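PDB 3R87: uncharacterized protein from Photobacterium profundum, which acts as a thioesterase of the 4-hydroxybenzoyl-CoA thioesterase family, probably hydrolysing the thioester bond of acylated substrates. Local coordinates for residues P10-Y15 with A73-I78; D68-A73 with V96-A101; W92-W97 with G108-V113. One frame throughout, in Å; residues are numbered along the deposited sequence.

Contact 1: P10-Y15 with A73-I78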
loop_
_atom_site.group_PDB
_atom_site.type_symbol
_atom_site.label_atom_id
_atom_site.label_comp_id
_atom_site.label_asym_id
_atom_site.label_seq_id
_atom_site.Cartn_x
_atom_site.Cartn_y
_atom_site.Cartn_z
ATOM N N PRO A 10 -19.201 -2.739 -1.306
ATOM C CA PRO A 10 -18.867 -1.310 -1.257
ATOM C C PRO A 10 -17.409 -1.096 -0.918
ATOM O O PRO A 10 -16.844 -1.835 -0.110
ATOM C CB PRO A 10 -19.757 -0.772 -0.134
ATOM C CG PRO A 10 -19.973 -1.984 0.761
ATOM C CD PRO A 10 -19.972 -3.168 -0.089
ATOM N N VAL A 11 -16.816 -0.057 -1.480
ATOM C CA VAL A 11 -15.473 0.367 -1.122
ATOM C C VAL A 11 -15.466 1.871 -0.953
ATOM O O VAL A 11 -15.781 2.604 -1.906
ATOM C CB VAL A 11 -14.412 -0.065 -2.197
ATOM C CG1 VAL A 11 -13.068 0.635 -1.915
ATOM C CG2 VAL A 11 -14.289 -1.582 -2.139
ATOM N N GLN A 12 -15.060 2.341 0.229
ATOM C CA GLN A 12 -14.894 3.759 0.451
ATOM C C GLN A 12 -13.452 4.155 0.134
ATOM O O GLN A 12 -12.504 3.438 0.451
ATOM C CB GLN A 12 -15.242 4.139 1.876
ATOM C CG GLN A 12 -15.156 5.603 2.142
ATOM C CD GLN A 12 -15.882 6.122 3.334
ATOM O OE1 GLN A 12 -16.904 5.548 3.759
ATOM N NE2 GLN A 12 -15.438 7.224 3.867
ATOM N N ILE A 13 -13.295 5.339 -0.467
ATOM C CA ILE A 13 -11.993 5.876 -0.873
ATOM C C ILE A 13 -11.475 6.817 0.217
ATOM O O ILE A 13 -12.080 7.874 0.475
ATOM C CB ILE A 13 -12.127 6.598 -2.211
ATOM C CG1 ILE A 13 -12.721 5.675 -3.293
ATOM C CG2 ILE A 13 -10.785 7.181 -2.647
ATOM C CD1 ILE A 13 -12.018 4.350 -3.463
ATOM N N TYR A 14 -10.361 6.450 0.827
ATOM C CA TYR A 14 -9.732 7.192 1.908
ATOM C C TYR A 14 -8.431 7.824 1.410
ATOM O O TYR A 14 -8.027 7.657 0.251
ATOM C CB TYR A 14 -9.434 6.243 3.080
ATOM C CG TYR A 14 -10.649 5.572 3.649
ATOM C CD1 TYR A 14 -11.432 6.231 4.631
ATOM C CD2 TYR A 14 -10.993 4.291 3.298
ATOM C CE1 TYR A 14 -12.527 5.574 5.208
ATOM C CE2 TYR A 14 -12.090 3.654 3.858
ATOM C CZ TYR A 14 -12.840 4.296 4.835
ATOM O OH TYR A 14 -13.898 3.638 5.405
ATOM N N TYR A 15 -7.700 8.525 2.288
ATOM C CA TYR A 15 -6.427 9.101 1.887
ATOM C C TYR A 15 -5.434 8.046 1.385
ATOM O O TYR A 15 -4.628 8.335 0.503
ATOM C CB TYR A 15 -5.781 9.867 3.060
ATOM C CG TYR A 15 -6.203 11.319 3.147
ATOM C CD1 TYR A 15 -7.371 11.717 3.701
ATOM C CD2 TYR A 15 -5.362 12.287 2.665
ATOM C CE1 TYR A 15 -7.722 13.107 3.763
ATOM C CE2 TYR A 15 -5.691 13.660 2.735
ATOM C CZ TYR A 15 -6.894 14.007 3.221
ATOM O OH TYR A 15 -7.262 15.353 3.314
ATOM N N ALA A 73 -13.417 10.076 -0.813
ATOM C CA ALA A 73 -14.662 10.050 -0.019
ATOM C C ALA A 73 -15.831 9.465 -0.789
ATOM O O ALA A 73 -16.910 9.336 -0.221
ATOM C CB ALA A 73 -14.987 11.424 0.589
ATOM N N GLU A 74 -15.668 9.056 -2.037
ATOM C CA GLU A 74 -16.688 8.293 -2.724
ATOM C C GLU A 74 -16.820 6.913 -2.102
ATOM O O GLU A 74 -15.803 6.291 -1.743
ATOM C CB GLU A 74 -16.423 8.218 -4.218
ATOM C CG GLU A 74 -16.554 9.588 -4.846
ATOM C CD GLU A 74 -16.330 9.694 -6.329
ATOM O OE1 GLU A 74 -16.671 10.808 -6.853
ATOM O OE2 GLU A 74 -15.696 8.839 -6.964
ATOM N N ILE A 75 -18.049 6.408 -2.052
ATOM C CA ILE A 75 -18.306 5.029 -1.768
ATOM C C ILE A 75 -18.686 4.391 -3.092
ATOM O O ILE A 75 -19.761 4.636 -3.631
ATOM C CB ILE A 75 -19.352 4.789 -0.683
ATOM C CG1 ILE A 75 -18.905 5.484 0.640
ATOM C CG2 ILE A 75 -19.499 3.266 -0.479
ATOM C CD1 ILE A 75 -19.982 5.395 1.723
ATOM N N CYS A 76 -17.767 3.628 -3.647
ATOM C CA CYS A 76 -17.988 2.950 -4.918
ATOM C C CYS A 76 -18.575 1.594 -4.679
ATOM O O CYS A 76 -18.541 1.033 -3.576
ATOM C CB CYS A 76 -16.659 2.789 -5.617
ATOM S SG CYS A 76 -15.968 4.352 -6.186
ATOM N N ASP A 77 -19.213 1.056 -5.723
ATOM C CA ASP A 77 -19.714 -0.315 -5.719
ATOM C C ASP A 77 -18.812 -1.159 -6.587
ATOM O O ASP A 77 -18.639 -0.864 -7.773
ATOM C CB ASP A 77 -21.142 -0.336 -6.262
ATOM C CG ASP A 77 -21.856 -1.656 -6.094
ATOM O OD1 ASP A 77 -21.406 -2.526 -5.354
ATOM O OD2 ASP A 77 -22.923 -1.799 -6.744
ATOM N N ILE A 78 -18.223 -2.200 -6.009
ATOM C CA ILE A 78 -17.500 -3.195 -6.785
ATOM C C ILE A 78 -18.521 -4.266 -7.178
ATOM O O ILE A 78 -19.153 -4.850 -6.308
ATOM C CB ILE A 78 -16.330 -3.827 -6.015
ATOM C CG1 ILE A 78 -15.467 -2.809 -5.313
ATOM C CG2 ILE A 78 -15.596 -4.769 -6.926
ATOM C CD1 ILE A 78 -14.840 -1.876 -6.252
#
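Pro10-Gln12 and Ile75-Ile78 run antiparallel, their short axes 4.5 Å apart at closest and 147° between chain directions. They form part of the antiparallel sheet of the hot-dog fold, in which a sheet wraps round a long central helix, here 28-41. Val11 and Cys76 are a hydrogen-bonded pair: Val11 N reaches Cys76 O at 2.9 Å, and Cys76 N returns to Val11 O at 2.8 Å. Pro10-Asp77 and Gln12-Ile75 flank it as non-hydrogen-bonded pairs, and CA-H groups of Pro10, Gln12 and Ile75 add weak contacts to facing carbonyl oxygens. Beyond the regular strands the pairing carries on for one more step. Ile13 N donates to Glu74 O, and Ala73 N donates to Ile13 O at 2.9 Å where the chain comes in from the loop before strand 75-85.

The face bearing Val11 and Cys76 looks toward the helix. In one of its two modelled conformers, Val11 sets CG2 against Ile78 CG1 at 3.6 Å, the two side chains meeting at a slant; Tyr32 and Phe33 of helix 28-41 cover Val11 and Ile78 respectively. Ile13 CG1, anti to its own carbonyl carbon (chi1 -56°), lies 3.5 Å from Glu74 O, beside the hydrogen bond that this oxygen receives.

Pro10, Gln12 and Ile75 occupy the other face, where Pro10 CB touches Ile75 CG2. Gln12 packs on Ser43 of the second subunit, and Tyr14 OH is hydrogen-bonded to His39 of that subunit. Gln12 runs extended, CG lying opposite the backbone N (chi1 -177°), which lays CG over one face of the Tyr14 ring, off toward the rim, and brings OE1 to 3.7 Å from Ile75 CD1.

Contact 2: D68-A73 with V96-A101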
loop_
_atom_site.group_PDB
_atom_site.type_symbol
_atom_site.label_atom_id
_atom_site.label_comp_id
_atom_site.label_asym_id
_atom_site.label_seq_id
_atom_site.Cartn_x
_atom_site.Cartn_y
_atom_site.Cartn_z
ATOM N N ASP A 68 -12.402 6.098 -15.925
ATOM C CA ASP A 68 -12.707 7.349 -15.236
ATOM C C ASP A 68 -11.953 7.367 -13.923
ATOM O O ASP A 68 -11.751 6.331 -13.309
ATOM C CB ASP A 68 -14.223 7.453 -14.921
ATOM C CG ASP A 68 -14.632 8.827 -14.617
ATOM O OD1 ASP A 68 -13.901 9.835 -14.911
ATOM O OD2 ASP A 68 -15.723 8.963 -14.032
ATOM N N GLY A 69 -11.609 8.545 -13.455
ATOM C CA GLY A 69 -10.961 8.723 -12.179
ATOM C C GLY A 69 -11.956 8.646 -11.035
ATOM O O GLY A 69 -13.090 9.154 -11.112
ATOM N N VAL A 70 -11.589 8.017 -9.946
ATOM C CA VAL A 70 -12.392 7.874 -8.758
ATOM C C VAL A 70 -11.826 8.830 -7.696
ATOM O O VAL A 70 -10.614 8.971 -7.550
ATOM C CB VAL A 70 -12.389 6.431 -8.297
ATOM C CG1 VAL A 70 -13.114 6.234 -6.999
ATOM C CG2 VAL A 70 -12.962 5.467 -9.390
ATOM N N GLU A 71 -12.711 9.476 -6.931
ATOM C CA GLU A 71 -12.315 10.544 -6.041
ATOM C C GLU A 71 -12.453 10.209 -4.563
ATOM O O GLU A 71 -13.224 9.347 -4.137
ATOM C CB GLU A 71 -13.119 11.803 -6.351
ATOM C CG GLU A 71 -12.794 12.291 -7.761
ATOM C CD GLU A 71 -13.603 13.434 -8.230
ATOM O OE1 GLU A 71 -14.281 14.072 -7.458
ATOM O OE2 GLU A 71 -13.640 13.654 -9.456
ATOM N N PHE A 72 -11.668 10.930 -3.758
ATOM C CA PHE A 72 -11.719 10.846 -2.304
ATOM C C PHE A 72 -13.133 10.934 -1.776
ATOM O O PHE A 72 -13.922 11.798 -2.212
ATOM C CB PHE A 72 -10.880 11.987 -1.714
ATOM C CG PHE A 72 -10.963 12.055 -0.223
ATOM C CD1 PHE A 72 -10.492 11.037 0.585
ATOM C CD2 PHE A 72 -11.511 13.181 0.380
ATOM C CE1 PHE A 72 -10.590 11.100 1.974
ATOM C CE2 PHE A 72 -11.605 13.227 1.786
ATOM C CZ PHE A 72 -11.148 12.219 2.560
ATOM N N ALA A 73 -13.417 10.076 -0.813
ATOM C CA ALA A 73 -14.662 10.050 -0.019
ATOM C C ALA A 73 -15.831 9.465 -0.789
ATOM O O ALA A 73 -16.910 9.336 -0.221
ATOM C CB ALA A 73 -14.987 11.424 0.589
ATOM N N VAL A 96 -15.710 -1.326 -11.128
ATOM C CA VAL A 96 -15.899 -0.270 -10.127
ATOM C C VAL A 96 -16.879 0.736 -10.657
ATOM O O VAL A 96 -16.662 1.315 -11.732
ATOM C CB VAL A 96 -14.543 0.474 -9.887
ATOM C CG1 VAL A 96 -14.765 1.607 -8.902
ATOM C CG2 VAL A 96 -13.443 -0.462 -9.491
ATOM N N TRP A 97 -17.959 0.976 -9.889
ATOM C CA TRP A 97 -18.969 1.964 -10.287
ATOM C C TRP A 97 -18.974 3.100 -9.247
ATOM O O TRP A 97 -19.238 2.870 -8.039
ATOM C CB TRP A 97 -20.360 1.287 -10.324
ATOM C CG TRP A 97 -20.504 0.452 -11.564
ATOM C CD1 TRP A 97 -19.862 -0.715 -11.863
ATOM C CD2 TRP A 97 -21.332 0.734 -12.687
ATOM N NE1 TRP A 97 -20.260 -1.173 -13.100
ATOM C CE2 TRP A 97 -21.154 -0.280 -13.619
ATOM C CE3 TRP A 97 -22.221 1.801 -12.990
ATOM C CZ2 TRP A 97 -21.838 -0.319 -14.846
ATOM C CZ3 TRP A 97 -22.905 1.754 -14.175
ATOM C CH2 TRP A 97 -22.723 0.714 -15.084
ATOM N N ARG A 98 -18.738 4.306 -9.719
ATOM C CA ARG A 98 -18.850 5.508 -8.899
ATOM C C ARG A 98 -20.300 5.790 -8.587
ATOM O O ARG A 98 -21.220 5.375 -9.361
ATOM C CB ARG A 98 -18.234 6.706 -9.568
ATOM C CG ARG A 98 -16.704 6.560 -9.784
ATOM C CD ARG A 98 -16.118 7.688 -10.548
ATOM N NE ARG A 98 -16.160 8.949 -9.794
ATOM C CZ ARG A 98 -16.140 10.188 -10.322
ATOM N NH1 ARG A 98 -16.109 10.385 -11.658
ATOM N NH2 ARG A 98 -16.164 11.250 -9.539
ATOM N N PRO A 99 -20.612 6.498 -7.513
ATOM C CA PRO A 99 -22.037 6.739 -7.149
ATOM C C PRO A 99 -22.790 7.432 -8.238
ATOM O O PRO A 99 -22.409 8.478 -8.745
ATOM C CB PRO A 99 -21.906 7.635 -5.918
ATOM C CG PRO A 99 -20.553 7.606 -5.489
ATOM C CD PRO A 99 -19.679 7.036 -6.519
ATOM N N GLY A 100 -23.919 6.821 -8.648
ATOM C CA GLY A 100 -24.773 7.409 -9.677
ATOM C C GLY A 100 -24.261 7.302 -11.111
ATOM O O GLY A 100 -24.931 7.817 -12.019
ATOM N N ALA A 101 -23.125 6.651 -11.345
ATOM C CA ALA A 101 -22.536 6.645 -12.688
ATOM C C ALA A 101 -23.319 5.767 -13.625
ATOM O O ALA A 101 -23.917 4.760 -13.245
ATOM C CB ALA A 101 -21.107 6.096 -12.589
#
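Arg98 leaves the end of strand 89-97 with its CB directed at the loop 68-73, and its long side chain makes the largest share of the contact. Beyond CB, CG, opposite the carbonyl carbon (chi1 -64°), lies 3.9 Å from Val70 CG2, the valine and the arginine stem lying alongside with their ends pointing contrary ways. Deeper in, the same valine methyl meets Val96 CG1, on the side where Phe29 of helix 28-41 packs against both valines. CD comes next, 3.4 Å from Gly69 O. Here the chain bends (chi3 67°), which brings the guanidinium beside Gly69 O, between Asp68 and Glu71.

Gly69 O then sits over one face of the guanidinium, 3.0 Å above the plane and toward its rim; it approaches NE and NH1 at angles too poor for hydrogen bonding. The group is the hub of a salt-bridge network that ties the loop before strand 75-85 of the hot-dog sheet to the type II turn Arg98-Ala101. NE lies 2.9 Å from Glu74 OE2, a residue just past the loop segment, and NH2 forms a salt bridge with the other oxygen of that carboxylate. Glu71 approaches NH2 obliquely and only as a long salt bridge, OE2 to NH2 3.5 Å.

At the remaining tip, NH1 donates to Asp68 OD2 at 2.8 Å, in the guanidinium plane but from above the carboxylate plane, the planes being 61° apart. The other oxygen, Asp68 OD1, is salt-bridged to Lys119 of the fourth subunit, whose side chain also packs on Arg98.

Contact 3: W92-W97 with G108-V113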
loop_
_atom_site.group_PDB
_atom_site.type_symbol
_atom_site.label_atom_id
_atom_site.label_comp_id
_atom_site.label_asym_id
_atom_site.label_seq_id
_atom_site.Cartn_x
_atom_site.Cartn_y
_atom_site.Cartn_z
ATOM N N TRP A 92 -13.494 -14.100 -13.702
ATOM C CA TRP A 92 -14.195 -13.076 -12.964
ATOM C C TRP A 92 -14.332 -11.847 -13.828
ATOM O O TRP A 92 -13.356 -11.418 -14.480
ATOM C CB TRP A 92 -13.462 -12.737 -11.682
ATOM C CG TRP A 92 -13.233 -13.867 -10.742
ATOM C CD1 TRP A 92 -12.223 -14.772 -10.748
ATOM C CD2 TRP A 92 -14.037 -14.200 -9.591
ATOM N NE1 TRP A 92 -12.361 -15.625 -9.690
ATOM C CE2 TRP A 92 -13.452 -15.302 -8.949
ATOM C CE3 TRP A 92 -15.174 -13.608 -8.998
ATOM C CZ2 TRP A 92 -13.956 -15.847 -7.745
ATOM C CZ3 TRP A 92 -15.675 -14.141 -7.830
ATOM C CH2 TRP A 92 -15.092 -15.256 -7.245
ATOM N N ARG A 93 -15.510 -11.233 -13.843
ATOM C CA ARG A 93 -15.736 -9.922 -14.391
ATOM C C ARG A 93 -15.961 -8.997 -13.212
ATOM O O ARG A 93 -16.881 -9.246 -12.418
ATOM C CB ARG A 93 -16.944 -9.911 -15.336
ATOM C CG ARG A 93 -17.322 -8.532 -15.819
ATOM C CD ARG A 93 -16.298 -7.983 -16.766
ATOM N NE ARG A 93 -16.773 -6.765 -17.397
ATOM C CZ ARG A 93 -16.505 -6.431 -18.649
ATOM N NH1 ARG A 93 -15.594 -7.095 -19.402
ATOM N NH2 ARG A 93 -17.088 -5.339 -19.106
ATOM N N GLN A 94 -15.178 -7.929 -13.078
ATOM C CA GLN A 94 -15.273 -7.053 -11.952
ATOM C C GLN A 94 -15.263 -5.629 -12.413
ATOM O O GLN A 94 -14.489 -5.261 -13.326
ATOM C CB GLN A 94 -14.181 -7.322 -10.904
ATOM C CG GLN A 94 -14.171 -8.782 -10.484
ATOM C CD GLN A 94 -13.305 -9.025 -9.282
ATOM O OE1 GLN A 94 -12.144 -9.441 -9.429
ATOM N NE2 GLN A 94 -13.820 -8.723 -8.101
ATOM N N GLU A 95 -16.095 -4.775 -11.824
ATOM C CA GLU A 95 -16.223 -3.417 -12.248
ATOM C C GLU A 95 -16.357 -2.490 -11.059
ATOM O O GLU A 95 -17.040 -2.810 -10.091
ATOM C CB GLU A 95 -17.457 -3.216 -13.157
ATOM C CG GLU A 95 -17.381 -4.124 -14.398
ATOM C CD GLU A 95 -18.510 -3.971 -15.363
ATOM O OE1 GLU A 95 -19.468 -3.189 -15.090
ATOM O OE2 GLU A 95 -18.464 -4.649 -16.425
ATOM N N VAL A 96 -15.710 -1.326 -11.128
ATOM C CA VAL A 96 -15.899 -0.270 -10.127
ATOM C C VAL A 96 -16.879 0.736 -10.657
ATOM O O VAL A 96 -16.662 1.315 -11.732
ATOM C CB VAL A 96 -14.543 0.474 -9.887
ATOM C CG1 VAL A 96 -14.765 1.607 -8.902
ATOM C CG2 VAL A 96 -13.443 -0.462 -9.491
ATOM N N TRP A 97 -17.959 0.976 -9.889
ATOM C CA TRP A 97 -18.969 1.964 -10.287
ATOM C C TRP A 97 -18.974 3.100 -9.247
ATOM O O TRP A 97 -19.238 2.870 -8.039
ATOM C CB TRP A 97 -20.360 1.287 -10.324
ATOM C CG TRP A 97 -20.504 0.452 -11.564
ATOM C CD1 TRP A 97 -19.862 -0.715 -11.863
ATOM C CD2 TRP A 97 -21.332 0.734 -12.687
ATOM N NE1 TRP A 97 -20.260 -1.173 -13.100
ATOM C CE2 TRP A 97 -21.154 -0.280 -13.619
ATOM C CE3 TRP A 97 -22.221 1.801 -12.990
ATOM C CZ2 TRP A 97 -21.838 -0.319 -14.846
ATOM C CZ3 TRP A 97 -22.905 1.754 -14.175
ATOM C CH2 TRP A 97 -22.723 0.714 -15.084
ATOM N N GLY A 108 -12.303 -5.023 -14.997
ATOM C CA GLY A 108 -11.299 -6.077 -14.999
ATOM C C GLY A 108 -11.902 -7.387 -15.430
ATOM O O GLY A 108 -12.986 -7.790 -14.960
ATOM N N ASP A 109 -11.185 -8.091 -16.300
ATOM C CA ASP A 109 -11.424 -9.486 -16.607
ATOM C C ASP A 109 -10.280 -10.271 -15.992
ATOM O O ASP A 109 -9.104 -10.075 -16.391
ATOM C CB ASP A 109 -11.456 -9.734 -18.132
ATOM C CG ASP A 109 -12.553 -8.997 -18.844
ATOM O OD1 ASP A 109 -13.687 -9.111 -18.411
ATOM O OD2 ASP A 109 -12.253 -8.331 -19.896
ATOM N N ILE A 110 -10.560 -11.076 -14.986
ATOM C CA ILE A 110 -9.562 -11.738 -14.165
ATOM C C ILE A 110 -9.661 -13.224 -14.300
ATOM O O ILE A 110 -10.775 -13.781 -14.288
ATOM C CB ILE A 110 -9.665 -11.296 -12.699
ATOM C CG1 ILE A 110 -8.977 -9.950 -12.406
ATOM C CG2 ILE A 110 -9.096 -12.376 -11.794
ATOM C CD1 ILE A 110 -9.229 -8.967 -12.893
ATOM N N GLU A 111 -8.567 -13.920 -14.483
ATOM C CA GLU A 111 -8.523 -15.359 -14.495
ATOM C C GLU A 111 -7.788 -15.834 -13.280
ATOM O O GLU A 111 -6.627 -15.415 -13.046
ATOM C CB GLU A 111 -7.822 -15.900 -15.729
ATOM C CG GLU A 111 -8.372 -15.462 -16.982
ATOM C CD GLU A 111 -7.816 -16.200 -18.205
ATOM O OE1 GLU A 111 -6.852 -17.040 -18.098
ATOM O OE2 GLU A 111 -8.300 -15.864 -19.313
ATOM N N MET A 112 -8.392 -16.702 -12.503
ATOM C CA MET A 112 -7.906 -17.173 -11.235
ATOM C C MET A 112 -7.607 -18.682 -11.320
ATOM O O MET A 112 -8.419 -19.422 -11.913
ATOM C CB MET A 112 -9.083 -16.973 -10.238
ATOM C CG MET A 112 -8.803 -17.392 -8.820
ATOM S SD MET A 112 -10.119 -17.211 -7.641
ATOM C CE MET A 112 -11.197 -18.429 -7.864
ATOM N N VAL A 113 -6.541 -19.113 -10.657
ATOM C CA VAL A 113 -6.217 -20.530 -10.460
ATOM C C VAL A 113 -6.055 -20.778 -8.953
ATOM O O VAL A 113 -5.989 -19.887 -8.145
ATOM C CB VAL A 113 -4.934 -20.852 -11.208
ATOM C CG1 VAL A 113 -5.158 -20.643 -12.697
ATOM C CG2 VAL A 113 -3.727 -20.000 -10.763
HETATM O O HOH W 1 -14.337 -11.603 -17.378
HETATM O O HOH W 2 -13.964 -7.476 -21.845
#
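Arg93 NH1 donates to Asp109 OD1 at 2.9 Å, nearly straight (164°) and on the syn side of the carboxylate. The two side chains lie side by side on one face of the antiparallel hairpin 89-97/106-115, part of the hot-dog sheet. A bend at chi2 (70°) turns the Arg93 guanidinium so that its other edge, NE and NH2, grips the single oxygen Glu95 OE2. Water 2 joins NH1 to Asp109 OD2, while Glu95 OE1 takes the indole N-H of Trp97; Arg93 is thus fixed between two carboxylates. In the backbone, Trp92-Ile110 and Gln94-Gly108 are hydrogen-bonded pairs, with Gly108 N to Gln94 O at 2.8 Å, and Arg93-Asp109 between them is non-hydrogen-bonded.

Trp92, Gln94 and Ile110 project from the opposite face, where Trp92 CD1 packs on Ile110 CG2. Further along, in one of two modelled Met112 conformers, the thioether meets the indole obliquely in a Met-aromatic contact, and Trp92 NE1 makes a weak hydrogen bond to Met112 SD at 3.4 Å. The buried Gln94 amide is held at both ends, OE1 by Arg37 NH1 and NE2 by Phe33 O and Thr80 OG1.

Overall arrangement
From the N terminus, contact 1 closes the longest loop: strand 7-12 is joined to the start of strand 75-85 after helices 28-41 and 43-53 and strand 56-66 have intervened. Contact 2 opens at 68-73, just before that closure, and shuts at 96-101, so the two cross; they touch, and Ala73 belongs to both. Contact 3 follows contact 1 in series and seals the hairpin 89-97/106-115, beginning on the strand where contact 2 ends, with Val96 and Trp97 in common. Strands 75-85 and 89-97 are neighbours, probably hydrogen-bonded at Asp77 O and Trp97 N, so contacts 1 and 3 lie in one sheet, while contact 2 fastens a loop to the end of strand 89-97.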